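Local coordinates for protein Ral guanine nucleotide dissociation stimulator-like 2 (PDB 4JGW) that probably acts as a guanine nucleotide exchange factor for small G proteins and may serve as an effector of Ras or Rap, at residues D194-L199 and A288-K293; Q209-D214 and L304-S309; A259-V264 and V314-S319; D204-Q209 and I295-E300. All blocks are in the same frame, centred on the assembly; numbering follows the deposited sequence.

Interaction 1. Residues D194-L199 and A288-K293; sequences DPTDVL and ARLLEK
Leu-199 and Lys-293 mark the nearest approach of the two backbones, their CA atoms 6.7 Å apart, where a 3-10 segment that opens with an Asx turn runs up to helix 284-303 of the CDC25-homology domain. In that turn Asp-194 OD1, also salt-bridged to Arg-280, accepts from Thr-196 N and Thr-196 OG1, both approaching from the same face of the carboxylate. The contact illustrates how one leucine methyl can serve several partners. CD2 of Leu-290 lies 3.7 Å from CG1 of Val-198, with the two side chains set at a slant, and 3.8 Å from CG of Leu-199, whose side chain runs nearly perpendicular to that of Leu-290. Thr-196 adds its CB at the border of this patch. Leu-199, itself exposed, packs its CD2 3.8 Å from Lys-293 CB. One helical turn on from Leu-290, Lys-293 starts with CG anti to its backbone N (chi1 -174°) and then bends at chi2, a course that carries its methylenes past Val-198. The ammonium NZ is hydrogen-bonded to the backbone O of Phe-201, two residues after Leu-199, while the adjoining CE comes within 3.3 Å of Val-198 O.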
loop_
_atom_site.group_PDB
_atom_site.type_symbol
_atom_site.label_atom_id
_atom_site.label_comp_id
_atom_site.label_asym_id
_atom_site.label_seq_id
_atom_site.Cartn_x
_atom_site.Cartn_y
_atom_site.Cartn_z
ATOM N N ASP A 194 -3.533 17.762 -27.290
ATOM C CA ASP A 194 -3.887 16.770 -28.296
ATOM C C ASP A 194 -3.469 15.395 -27.770
ATOM O O ASP A 194 -2.280 15.150 -27.557
ATOM C CB ASP A 194 -3.185 17.092 -29.625
ATOM C CG ASP A 194 -3.608 16.174 -30.773
ATOM O OD1 ASP A 194 -4.185 15.090 -30.531
ATOM O OD2 ASP A 194 -3.346 16.540 -31.938
ATOM N N PRO A 195 -4.449 14.498 -27.543
ATOM C CA PRO A 195 -4.136 13.165 -27.027
ATOM C C PRO A 195 -3.264 12.344 -27.982
ATOM O O PRO A 195 -2.466 11.523 -27.527
ATOM C CB PRO A 195 -5.516 12.517 -26.852
ATOM C CG PRO A 195 -6.429 13.293 -27.741
ATOM C CD PRO A 195 -5.901 14.689 -27.726
ATOM N N THR A 196 -3.402 12.588 -29.287
ATOM C CA THR A 196 -2.619 11.879 -30.306
ATOM C C THR A 196 -1.142 12.312 -30.348
ATOM O O THR A 196 -0.344 11.728 -31.082
ATOM C CB THR A 196 -3.249 11.996 -31.727
ATOM O OG1 THR A 196 -3.071 13.322 -32.240
ATOM C CG2 THR A 196 -4.738 11.654 -31.704
ATOM N N ASP A 197 -0.786 13.325 -29.556
ATOM C CA ASP A 197 0.597 13.801 -29.460
ATOM C C ASP A 197 1.524 12.852 -28.700
ATOM O O ASP A 197 2.715 13.130 -28.550
ATOM C CB ASP A 197 0.660 15.202 -28.838
ATOM C CG ASP A 197 0.494 16.313 -29.864
ATOM O OD1 ASP A 197 0.519 16.034 -31.083
ATOM O OD2 ASP A 197 0.348 17.479 -29.441
ATOM N N VAL A 198 0.972 11.737 -28.221
ATOM C CA VAL A 198 1.774 10.656 -27.641
ATOM C C VAL A 198 2.848 10.200 -28.642
ATOM O O VAL A 198 3.926 9.752 -28.247
ATOM C CB VAL A 198 0.885 9.461 -27.172
ATOM C CG1 VAL A 198 0.153 8.811 -28.344
ATOM C CG2 VAL A 198 1.706 8.429 -26.405
ATOM N N LEU A 199 2.539 10.355 -29.931
ATOM C CA LEU A 199 3.436 9.997 -31.032
ATOM C C LEU A 199 4.671 10.894 -31.120
ATOM O O LEU A 199 5.702 10.481 -31.646
ATOM C CB LEU A 199 2.678 10.045 -32.366
ATOM C CG LEU A 199 1.523 9.066 -32.611
ATOM C CD1 LEU A 199 0.751 9.460 -33.860
ATOM C CD2 LEU A 199 2.010 7.620 -32.715
ATOM N N ALA A 288 -3.718 2.548 -35.969
ATOM C CA ALA A 288 -2.844 1.428 -35.619
ATOM C C ALA A 288 -1.497 1.912 -35.087
ATOM O O ALA A 288 -0.917 1.285 -34.201
ATOM C CB ALA A 288 -2.641 0.516 -36.812
ATOM N N ARG A 289 -1.013 3.028 -35.629
ATOM C CA ARG A 289 0.244 3.632 -35.185
ATOM C C ARG A 289 0.160 4.105 -33.734
ATOM O O ARG A 289 1.141 4.033 -32.993
ATOM C CB ARG A 289 0.653 4.782 -36.115
ATOM C CG ARG A 289 0.913 4.352 -37.561
ATOM C CD ARG A 289 2.084 3.376 -37.655
ATOM N NE ARG A 289 1.858 2.324 -38.650
ATOM C CZ ARG A 289 2.725 1.348 -38.927
ATOM N NH1 ARG A 289 3.886 1.272 -38.289
ATOM N NH2 ARG A 289 2.428 0.440 -39.848
ATOM N N LEU A 290 -1.023 4.578 -33.342
ATOM C CA LEU A 290 -1.297 4.954 -31.959
ATOM C C LEU A 290 -1.366 3.725 -31.051
ATOM O O LEU A 290 -0.833 3.744 -29.942
ATOM C CB LEU A 290 -2.585 5.776 -31.869
ATOM C CG LEU A 290 -2.493 7.218 -32.385
ATOM C CD1 LEU A 290 -3.843 7.705 -32.882
ATOM C CD2 LEU A 290 -1.938 8.158 -31.323
ATOM N N LEU A 291 -2.011 2.663 -31.531
ATOM C CA LEU A 291 -2.053 1.388 -30.809
ATOM C C LEU A 291 -0.643 0.838 -30.596
ATOM O O LEU A 291 -0.279 0.470 -29.479
ATOM C CB LEU A 291 -2.910 0.358 -31.553
ATOM C CG LEU A 291 -4.431 0.538 -31.612
ATOM C CD1 LEU A 291 -5.028 -0.402 -32.649
ATOM C CD2 LEU A 291 -5.081 0.317 -30.253
ATOM N N GLU A 292 0.139 0.804 -31.676
ATOM C CA GLU A 292 1.536 0.364 -31.644
ATOM C C GLU A 292 2.372 1.203 -30.678
ATOM O O GLU A 292 3.222 0.671 -29.962
ATOM C CB GLU A 292 2.146 0.418 -33.051
ATOM C CG GLU A 292 1.649 -0.677 -34.001
ATOM C CD GLU A 292 1.793 -0.313 -35.478
ATOM O OE1 GLU A 292 2.488 0.676 -35.802
ATOM O OE2 GLU A 292 1.206 -1.025 -36.321
ATOM N N LYS A 293 2.116 2.510 -30.659
ATOM C CA LYS A 293 2.822 3.431 -29.772
ATOM C C LYS A 293 2.577 3.121 -28.294
ATOM O O LYS A 293 3.524 3.044 -27.508
ATOM C CB LYS A 293 2.437 4.882 -30.081
ATOM C CG LYS A 293 3.232 5.927 -29.303
ATOM C CD LYS A 293 4.697 5.919 -29.714
ATOM C CE LYS A 293 5.476 6.983 -28.981
ATOM N NZ LYS A 293 6.669 7.402 -29.761
#

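Interaction 2. Residues Q209-D214 and L304-S309; sequences QLTLLD and LRNFSS
Asn-306 and Asp-214 meet nearly at right angles, their amide and carboxylate planes 72° apart. In this crossing, Asn-306 ND2 reaches Asp-214 OD2 at 2.9 Å along an almost straight bond that lies in the amide plane and uses the anti lone pair of the oxygen. The syn lone pair of the same oxygen is taken by Ser-309 OG, the donor, at 2.6 Å. OD2 is thus gripped twice in a buried setting, and OD1 accepts from a water also hydrogen-bonded to Ser-308 OG, 3.0 Å away. Thr-211 and Asn-306 lie alongside one another, pointing opposite ways; Thr-211 OG1 receives a second bond from ND2 at 3.0 Å, tilted out of the amide plane, and is itself bonded to Ala-207 O in helix 203-219. In Asn-306, chi1 of 180° carries the amide out toward that helix, and chi2 near 7° turns ND2 to Asp-214 and Thr-211, with OD1 accepting from Ser-309 N at 3.3 Å, from above the carbonyl plane. The arrangement is a side-chain N-cap: the chain leaves helix 284-303 through a Schellman motif at Arg-305, and Asn-306 starts helix 307-318 while bonding a neighbouring helix of the CDC25-homology domain.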
loop_
_atom_site.group_PDB
_atom_site.type_symbol
_atom_site.label_atom_id
_atom_site.label_comp_id
_atom_site.label_asym_id
_atom_site.label_seq_id
_atom_site.Cartn_x
_atom_site.Cartn_y
_atom_site.Cartn_z
ATOM N N GLN A 209 8.489 8.903 -17.654
ATOM C CA GLN A 209 7.719 10.022 -17.135
ATOM C C GLN A 209 6.454 9.551 -16.419
ATOM O O GLN A 209 6.065 10.121 -15.398
ATOM C CB GLN A 209 7.384 10.980 -18.278
ATOM C CG GLN A 209 7.661 12.450 -17.985
ATOM C CD GLN A 209 9.017 12.718 -17.336
ATOM O OE1 GLN A 209 9.123 13.587 -16.482
ATOM N NE2 GLN A 209 10.048 11.980 -17.738
ATOM N N LEU A 210 5.821 8.511 -16.955
ATOM C CA LEU A 210 4.688 7.874 -16.288
ATOM C C LEU A 210 5.133 7.234 -14.971
ATOM O O LEU A 210 4.419 7.297 -13.973
ATOM C CB LEU A 210 4.026 6.827 -17.196
ATOM C CG LEU A 210 3.245 7.286 -18.433
ATOM C CD1 LEU A 210 2.718 6.082 -19.192
ATOM C CD2 LEU A 210 2.096 8.224 -18.071
ATOM N N THR A 211 6.326 6.640 -14.981
ATOM C CA THR A 211 6.895 5.990 -13.801
ATOM C C THR A 211 7.258 6.991 -12.700
ATOM O O THR A 211 7.059 6.709 -11.518
ATOM C CB THR A 211 8.109 5.108 -14.170
ATOM O OG1 THR A 211 7.746 4.229 -15.241
ATOM C CG2 THR A 211 8.556 4.269 -12.981
ATOM N N LEU A 212 7.767 8.159 -13.092
ATOM C CA LEU A 212 8.068 9.231 -12.139
ATOM C C LEU A 212 6.828 9.644 -11.346
ATOM O O LEU A 212 6.893 9.810 -10.129
ATOM C CB LEU A 212 8.664 10.447 -12.857
ATOM C CG LEU A 212 9.304 11.543 -12.000
ATOM C CD1 LEU A 212 10.670 11.111 -11.470
ATOM C CD2 LEU A 212 9.431 12.829 -12.796
ATOM N N LEU A 213 5.705 9.802 -12.043
ATOM C CA LEU A 213 4.440 10.161 -11.406
ATOM C C LEU A 213 3.897 9.017 -10.544
ATOM O O LEU A 213 3.447 9.247 -9.419
ATOM C CB LEU A 213 3.404 10.586 -12.453
ATOM C CG LEU A 213 3.650 11.878 -13.243
ATOM C CD1 LEU A 213 2.798 11.897 -14.503
ATOM C CD2 LEU A 213 3.390 13.124 -12.400
ATOM N N ASP A 214 3.950 7.796 -11.076
ATOM C CA ASP A 214 3.500 6.604 -10.355
ATOM C C ASP A 214 4.340 6.322 -9.111
ATOM O O ASP A 214 3.796 5.961 -8.063
ATOM C CB ASP A 214 3.512 5.372 -11.267
ATOM C CG ASP A 214 2.441 5.419 -12.340
ATOM O OD1 ASP A 214 1.363 6.011 -12.108
ATOM O OD2 ASP A 214 2.681 4.851 -13.425
ATOM N N LEU A 304 11.025 -0.956 -17.021
ATOM C CA LEU A 304 11.265 -0.129 -15.841
ATOM C C LEU A 304 10.620 -0.714 -14.583
ATOM O O LEU A 304 10.749 -0.147 -13.497
ATOM C CB LEU A 304 10.747 1.294 -16.071
ATOM C CG LEU A 304 11.524 2.212 -17.018
ATOM C CD1 LEU A 304 10.700 3.448 -17.314
ATOM C CD2 LEU A 304 12.886 2.595 -16.445
ATOM N N ARG A 305 9.931 -1.844 -14.745
ATOM C CA ARG A 305 9.211 -2.520 -13.657
ATOM C C ARG A 305 8.081 -1.668 -13.063
ATOM O O ARG A 305 7.769 -1.770 -11.872
ATOM C CB ARG A 305 10.174 -3.008 -12.563
ATOM C CG ARG A 305 11.143 -4.100 -13.009
ATOM C CD ARG A 305 11.911 -4.674 -11.821
ATOM N NE ARG A 305 11.019 -5.336 -10.864
ATOM C CZ ARG A 305 11.400 -5.845 -9.696
ATOM N NH1 ARG A 305 12.671 -5.785 -9.312
ATOM N NH2 ARG A 305 10.503 -6.422 -8.906
ATOM N N ASN A 306 7.478 -0.826 -13.900
ATOM C CA ASN A 306 6.296 -0.068 -13.515
ATOM C C ASN A 306 5.053 -0.836 -13.953
ATOM O O ASN A 306 4.476 -0.568 -15.009
ATOM C CB ASN A 306 6.328 1.344 -14.115
ATOM C CG ASN A 306 5.105 2.182 -13.740
ATOM O OD1 ASN A 306 4.274 1.781 -12.920
ATOM N ND2 ASN A 306 4.998 3.359 -14.344
ATOM N N PHE A 307 4.658 -1.803 -13.130
ATOM C CA PHE A 307 3.532 -2.679 -13.450
ATOM C C PHE A 307 2.182 -1.984 -13.281
ATOM O O PHE A 307 1.168 -2.468 -13.783
ATOM C CB PHE A 307 3.604 -3.977 -12.639
ATOM C CG PHE A 307 4.846 -4.784 -12.907
ATOM C CD1 PHE A 307 5.936 -4.717 -12.041
ATOM C CD2 PHE A 307 4.934 -5.598 -14.031
ATOM C CE1 PHE A 307 7.094 -5.456 -12.290
ATOM C CE2 PHE A 307 6.087 -6.343 -14.288
ATOM C CZ PHE A 307 7.169 -6.269 -13.414
ATOM N N SER A 308 2.179 -0.850 -12.582
ATOM C CA SER A 308 0.984 -0.023 -12.455
ATOM C C SER A 308 0.555 0.549 -13.812
ATOM O O SER A 308 -0.608 0.419 -14.205
ATOM C CB SER A 308 1.209 1.105 -11.447
ATOM O OG SER A 308 0.026 1.864 -11.272
ATOM N N SER A 309 1.493 1.171 -14.525
ATOM C CA SER A 309 1.189 1.737 -15.842
ATOM C C SER A 309 1.122 0.685 -16.950
ATOM O O SER A 309 0.417 0.882 -17.942
ATOM C CB SER A 309 2.147 2.870 -16.203
ATOM O OG SER A 309 1.670 4.096 -15.679
HETATM O O HOH W 1 -0.590 4.036 -13.174
#

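Interaction 3. Residues A259-V264 and V314-S319; sequences AVVSSV and VSALQS
Val-260 is the first residue of its segment to touch the other helix, with its CB 3.7 Å from CB of Ala-316. Its CG1 stands anti to the backbone N (chi1 -180°) and in that position meets CD2 of Leu-317, again at 3.7 Å, the two side chains crossing at about a right angle. A single valine therefore uses its branch point on one partner and a methyl on the next. Beyond the contact, the same valine packs against Trp-294 of helix 284-303.

Val-261 follows and offers CG2 alone. This methyl lies 3.9 Å from Ala-316 CB and equally far from Ala-316 O, so two successive valines meet the alanine, the second also resting its CG2 near the carbonyl oxygen. Further along, Ser-263 OG is hydrogen-bonded to Trp-294 NE1.

Val-264, one turn after Val-260, returns to the interface with a looser touch, its CG2 4.3 Å from Leu-317 CD2. That leucine methyl thus bridges two valines a turn apart, while Leu-291, Ile-295 and Ile-322 also pack against the leucine.

The short helical segments approach to 8.9 Å between axes, with a crossing angle of -45°. Both belong to the CDC25-homology domain, and their side-chain contacts are all apolar, apart from the methyl resting near a carbonyl oxygen. The contact rests on branched methyls packed round a small alanine, so the fit of the two surfaces, rather than directed bonds between these segments, probably governs how they sit together.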
loop_
_atom_site.group_PDB
_atom_site.type_symbol
_atom_site.label_atom_id
_atom_site.label_comp_id
_atom_site.label_asym_id
_atom_site.label_seq_id
_atom_site.Cartn_x
_atom_site.Cartn_y
_atom_site.Cartn_z
ATOM N N ALA A 259 -6.019 8.249 -20.880
ATOM C CA ALA A 259 -5.185 8.822 -21.937
ATOM C C ALA A 259 -5.041 7.883 -23.133
ATOM O O ALA A 259 -5.086 8.328 -24.282
ATOM C CB ALA A 259 -3.820 9.203 -21.393
ATOM N N VAL A 260 -4.879 6.588 -22.855
ATOM C CA VAL A 260 -4.739 5.569 -23.900
ATOM C C VAL A 260 -6.022 5.457 -24.726
ATOM O O VAL A 260 -5.980 5.528 -25.955
ATOM C CB VAL A 260 -4.360 4.177 -23.320
ATOM C CG1 VAL A 260 -4.214 3.150 -24.434
ATOM C CG2 VAL A 260 -3.074 4.255 -22.513
ATOM N N VAL A 261 -7.151 5.289 -24.039
ATOM C CA VAL A 261 -8.466 5.216 -24.680
ATOM C C VAL A 261 -8.720 6.468 -25.529
ATOM O O VAL A 261 -9.098 6.370 -26.698
ATOM C CB VAL A 261 -9.599 5.030 -23.633
ATOM C CG1 VAL A 261 -10.972 5.159 -24.279
ATOM C CG2 VAL A 261 -9.469 3.679 -22.929
ATOM N N SER A 262 -8.476 7.633 -24.930
ATOM C CA SER A 262 -8.706 8.930 -25.564
ATOM C C SER A 262 -7.881 9.137 -26.842
ATOM O O SER A 262 -8.420 9.560 -27.869
ATOM C CB SER A 262 -8.434 10.052 -24.556
ATOM O OG SER A 262 -8.649 11.330 -25.123
ATOM N N SER A 263 -6.586 8.823 -26.778
ATOM C CA SER A 263 -5.677 9.049 -27.907
ATOM C C SER A 263 -5.913 8.082 -29.062
ATOM O O SER A 263 -5.870 8.484 -30.226
ATOM C CB SER A 263 -4.213 9.001 -27.459
ATOM O OG SER A 263 -3.765 7.674 -27.286
ATOM N N VAL A 264 -6.157 6.814 -28.731
ATOM C CA VAL A 264 -6.482 5.795 -29.730
ATOM C C VAL A 264 -7.764 6.173 -30.480
ATOM O O VAL A 264 -7.849 6.010 -31.698
ATOM C CB VAL A 264 -6.587 4.377 -29.098
ATOM C CG1 VAL A 264 -7.269 3.397 -30.043
ATOM C CG2 VAL A 264 -5.205 3.863 -28.718
ATOM N N VAL A 314 -2.500 -1.696 -20.725
ATOM C CA VAL A 314 -3.004 -2.975 -21.228
ATOM C C VAL A 314 -4.518 -3.145 -21.009
ATOM O O VAL A 314 -5.213 -3.654 -21.890
ATOM C CB VAL A 314 -2.186 -4.187 -20.679
ATOM C CG1 VAL A 314 -2.664 -4.614 -19.295
ATOM C CG2 VAL A 314 -2.248 -5.360 -21.642
ATOM N N SER A 315 -5.023 -2.701 -19.856
ATOM C CA SER A 315 -6.454 -2.793 -19.561
ATOM C C SER A 315 -7.256 -1.818 -20.417
ATOM O O SER A 315 -8.384 -2.114 -20.817
ATOM C CB SER A 315 -6.737 -2.564 -18.073
ATOM O OG SER A 315 -6.426 -1.239 -17.679
ATOM N N ALA A 316 -6.661 -0.659 -20.694
ATOM C CA ALA A 316 -7.246 0.327 -21.599
ATOM C C ALA A 316 -7.349 -0.213 -23.026
ATOM O O ALA A 316 -8.340 0.027 -23.711
ATOM C CB ALA A 316 -6.440 1.612 -21.573
ATOM N N LEU A 317 -6.325 -0.945 -23.459
ATOM C CA LEU A 317 -6.294 -1.527 -24.801
ATOM C C LEU A 317 -7.173 -2.774 -24.939
ATOM O O LEU A 317 -7.573 -3.134 -26.050
ATOM C CB LEU A 317 -4.854 -1.836 -25.227
ATOM C CG LEU A 317 -3.914 -0.662 -25.529
ATOM C CD1 LEU A 317 -2.514 -1.171 -25.836
ATOM C CD2 LEU A 317 -4.426 0.195 -26.678
ATOM N N GLN A 318 -7.465 -3.424 -23.811
ATOM C CA GLN A 318 -8.355 -4.589 -23.775
ATOM C C GLN A 318 -9.811 -4.174 -23.580
ATOM O O GLN A 318 -10.727 -4.981 -23.769
ATOM C CB GLN A 318 -7.946 -5.542 -22.650
ATOM C CG GLN A 318 -6.706 -6.376 -22.937
ATOM C CD GLN A 318 -6.284 -7.221 -21.745
ATOM O OE1 GLN A 318 -6.250 -6.742 -20.609
ATOM N NE2 GLN A 318 -5.962 -8.483 -22.000
ATOM N N SER A 319 -10.004 -2.912 -23.199
ATOM C CA SER A 319 -11.317 -2.335 -22.925
ATOM C C SER A 319 -12.243 -2.415 -24.141
ATOM O O SER A 319 -11.782 -2.352 -25.286
ATOM C CB SER A 319 -11.149 -0.878 -22.489
ATOM O OG SER A 319 -12.331 -0.371 -21.905
#

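Interaction 4. Residues D204-Q209 and I295-E300; sequences DHLAEQ and IRVAEE
Asp-204 and Glu-300 touch across the helices, yet the shortest polar bonds they make here are internal to their helices, Glu-208 N to Asp-204 O and Glu-300 N to Arg-296 O, each 2.9 Å long. Across the gap the meeting is carbon against carboxylate: the Glu-300 side chain bends at chi2 (-76°) and lies over the Asp-204 backbone, bringing OE1 to 3.6 Å from Asp-204 CB. The carboxylates themselves stay apart, with Asp-204 OD1 and Glu-300 OE2 separated by 5.1 Å, a distance at which the like charges probably still disfavour each other somewhat. Deeper in, Ala-207 is the small residue that admits the neighbour. Its CB touches Glu-300 CB at 3.5 Å and reaches Val-297 O at 3.9 Å, and the axes of the short helical segments accordingly come within 8.1 Å, crossing at -56°. Leu-206 completes the buried end by laying CD1 3.8 Å from Val-297 CG2, the side chains roughly perpendicular. Within the helical CDC25-homology domain, this crossing joins helix 203-219 to helix 284-303. Ile-447 and Trp-450 of helix 445-453 pack on Leu-206, whereas helix 334-344 packs on the second helix, Leu-343 against Ala-298 and Phe-340 against Ile-295.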
loop_
_atom_site.group_PDB
_atom_site.type_symbol
_atom_site.label_atom_id
_atom_site.label_comp_id
_atom_site.label_asym_id
_atom_site.label_seq_id
_atom_site.Cartn_x
_atom_site.Cartn_y
_atom_site.Cartn_z
ATOM N N ASP A 204 10.208 5.236 -24.541
ATOM C CA ASP A 204 10.963 5.052 -23.302
ATOM C C ASP A 204 10.882 6.287 -22.405
ATOM O O ASP A 204 10.789 6.161 -21.184
ATOM C CB ASP A 204 12.421 4.657 -23.584
ATOM C CG ASP A 204 13.125 5.617 -24.533
ATOM O OD1 ASP A 204 12.561 5.929 -25.607
ATOM O OD2 ASP A 204 14.254 6.046 -24.209
ATOM N N HIS A 205 10.889 7.472 -23.016
ATOM C CA HIS A 205 10.749 8.727 -22.273
ATOM C C HIS A 205 9.367 8.855 -21.638
ATOM O O HIS A 205 9.240 9.303 -20.497
ATOM C CB HIS A 205 11.022 9.941 -23.169
ATOM C CG HIS A 205 12.455 10.085 -23.582
ATOM N ND1 HIS A 205 12.834 10.794 -24.703
ATOM C CD2 HIS A 205 13.599 9.612 -23.033
ATOM C CE1 HIS A 205 14.149 10.756 -24.823
ATOM N NE2 HIS A 205 14.637 10.043 -23.823
ATOM N N LEU A 206 8.338 8.465 -22.388
ATOM C CA LEU A 206 6.967 8.470 -21.890
ATOM C C LEU A 206 6.828 7.538 -20.689
ATOM O O LEU A 206 6.268 7.924 -19.666
ATOM C CB LEU A 206 5.984 8.080 -23.000
ATOM C CG LEU A 206 5.788 9.094 -24.132
ATOM C CD1 LEU A 206 5.361 8.404 -25.425
ATOM C CD2 LEU A 206 4.799 10.190 -23.742
ATOM N N ALA A 207 7.363 6.327 -20.817
ATOM C CA ALA A 207 7.362 5.346 -19.732
ATOM C C ALA A 207 8.070 5.882 -18.488
ATOM O O ALA A 207 7.524 5.811 -17.383
ATOM C CB ALA A 207 7.997 4.046 -20.190
ATOM N N GLU A 208 9.269 6.433 -18.682
ATOM C CA GLU A 208 10.042 7.053 -17.599
ATOM C C GLU A 208 9.252 8.141 -16.880
ATOM O O GLU A 208 9.331 8.278 -15.656
ATOM C CB GLU A 208 11.348 7.644 -18.140
ATOM C CG GLU A 208 12.419 6.610 -18.450
ATOM C CD GLU A 208 13.561 7.164 -19.293
ATOM O OE1 GLU A 208 13.637 8.396 -19.503
ATOM O OE2 GLU A 208 14.393 6.356 -19.751
ATOM N N GLN A 209 8.489 8.903 -17.654
ATOM C CA GLN A 209 7.719 10.022 -17.135
ATOM C C GLN A 209 6.454 9.551 -16.419
ATOM O O GLN A 209 6.065 10.121 -15.398
ATOM C CB GLN A 209 7.384 10.980 -18.278
ATOM C CG GLN A 209 7.661 12.450 -17.985
ATOM C CD GLN A 209 9.017 12.718 -17.336
ATOM O OE1 GLN A 209 9.123 13.587 -16.482
ATOM N NE2 GLN A 209 10.048 11.980 -17.738
ATOM N N ILE A 295 1.360 0.300 -27.026
ATOM C CA ILE A 295 1.893 -1.040 -26.777
ATOM C C ILE A 295 3.371 -0.950 -26.386
ATOM O O ILE A 295 3.805 -1.581 -25.418
ATOM C CB ILE A 295 1.710 -1.977 -28.009
ATOM C CG1 ILE A 295 0.242 -2.397 -28.152
ATOM C CG2 ILE A 295 2.596 -3.217 -27.899
ATOM C CD1 ILE A 295 -0.117 -2.988 -29.510
ATOM N N ARG A 296 4.124 -0.151 -27.139
ATOM C CA ARG A 296 5.547 0.047 -26.893
ATOM C C ARG A 296 5.799 0.803 -25.586
ATOM O O ARG A 296 6.757 0.507 -24.872
ATOM C CB ARG A 296 6.199 0.763 -28.083
ATOM C CG ARG A 296 7.678 1.106 -27.912
ATOM C CD ARG A 296 8.565 -0.123 -27.725
ATOM N NE ARG A 296 8.549 -1.010 -28.887
ATOM C CZ ARG A 296 9.255 -0.812 -29.997
ATOM N NH1 ARG A 296 10.038 0.254 -30.117
ATOM N NH2 ARG A 296 9.170 -1.680 -30.992
ATOM N N VAL A 297 4.938 1.771 -25.281
ATOM C CA VAL A 297 5.003 2.498 -24.010
ATOM C C VAL A 297 4.778 1.540 -22.835
ATOM O O VAL A 297 5.479 1.616 -21.822
ATOM C CB VAL A 297 3.995 3.675 -23.964
ATOM C CG1 VAL A 297 3.866 4.240 -22.547
ATOM C CG2 VAL A 297 4.417 4.772 -24.928
ATOM N N ALA A 298 3.807 0.640 -22.987
ATOM C CA ALA A 298 3.532 -0.389 -21.988
ATOM C C ALA A 298 4.729 -1.314 -21.820
ATOM O O ALA A 298 5.066 -1.701 -20.703
ATOM C CB ALA A 298 2.293 -1.185 -22.366
ATOM N N GLU A 299 5.372 -1.653 -22.935
ATOM C CA GLU A 299 6.572 -2.486 -22.921
ATOM C C GLU A 299 7.744 -1.796 -22.208
ATOM O O GLU A 299 8.474 -2.435 -21.446
ATOM C CB GLU A 299 6.944 -2.915 -24.348
ATOM C CG GLU A 299 8.214 -3.759 -24.483
ATOM C CD GLU A 299 8.108 -5.156 -23.873
ATOM O OE1 GLU A 299 7.060 -5.511 -23.287
ATOM O OE2 GLU A 299 9.098 -5.909 -23.976
ATOM N N GLU A 300 7.903 -0.495 -22.441
ATOM C CA GLU A 300 8.962 0.283 -21.787
ATOM C C GLU A 300 8.700 0.479 -20.290
ATOM O O GLU A 300 9.642 0.574 -19.498
ATOM C CB GLU A 300 9.168 1.634 -22.477
ATOM C CG GLU A 300 9.672 1.549 -23.920
ATOM C CD GLU A 300 11.154 1.205 -24.037
ATOM O OE1 GLU A 300 11.864 1.162 -23.007
ATOM O OE2 GLU A 300 11.611 0.978 -25.177
#

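Helix 284-303 links interactions 1 and 4, helix 203-219 links 2 and 4, and helix 307-318 links 2 and 3; the contacts share helices of the CDC25-homology domain, and interaction 4 touches each of the other three. Interaction 2 lies nearest the centre of the chain and is the polar one, its buried carboxylate satisfied by side chains and water. Interactions 3 and 4 are buried too, but rest on close helix packing at an alanine, between apolar side chains in 3 and edged by acidic groups in 4. Interaction 1, farthest out and partly solvent-exposed, sets a 3-10 segment rather than a regular helix against its partner. Leu-206 touches both Val-198 and Lys-293, joining 4 to 1.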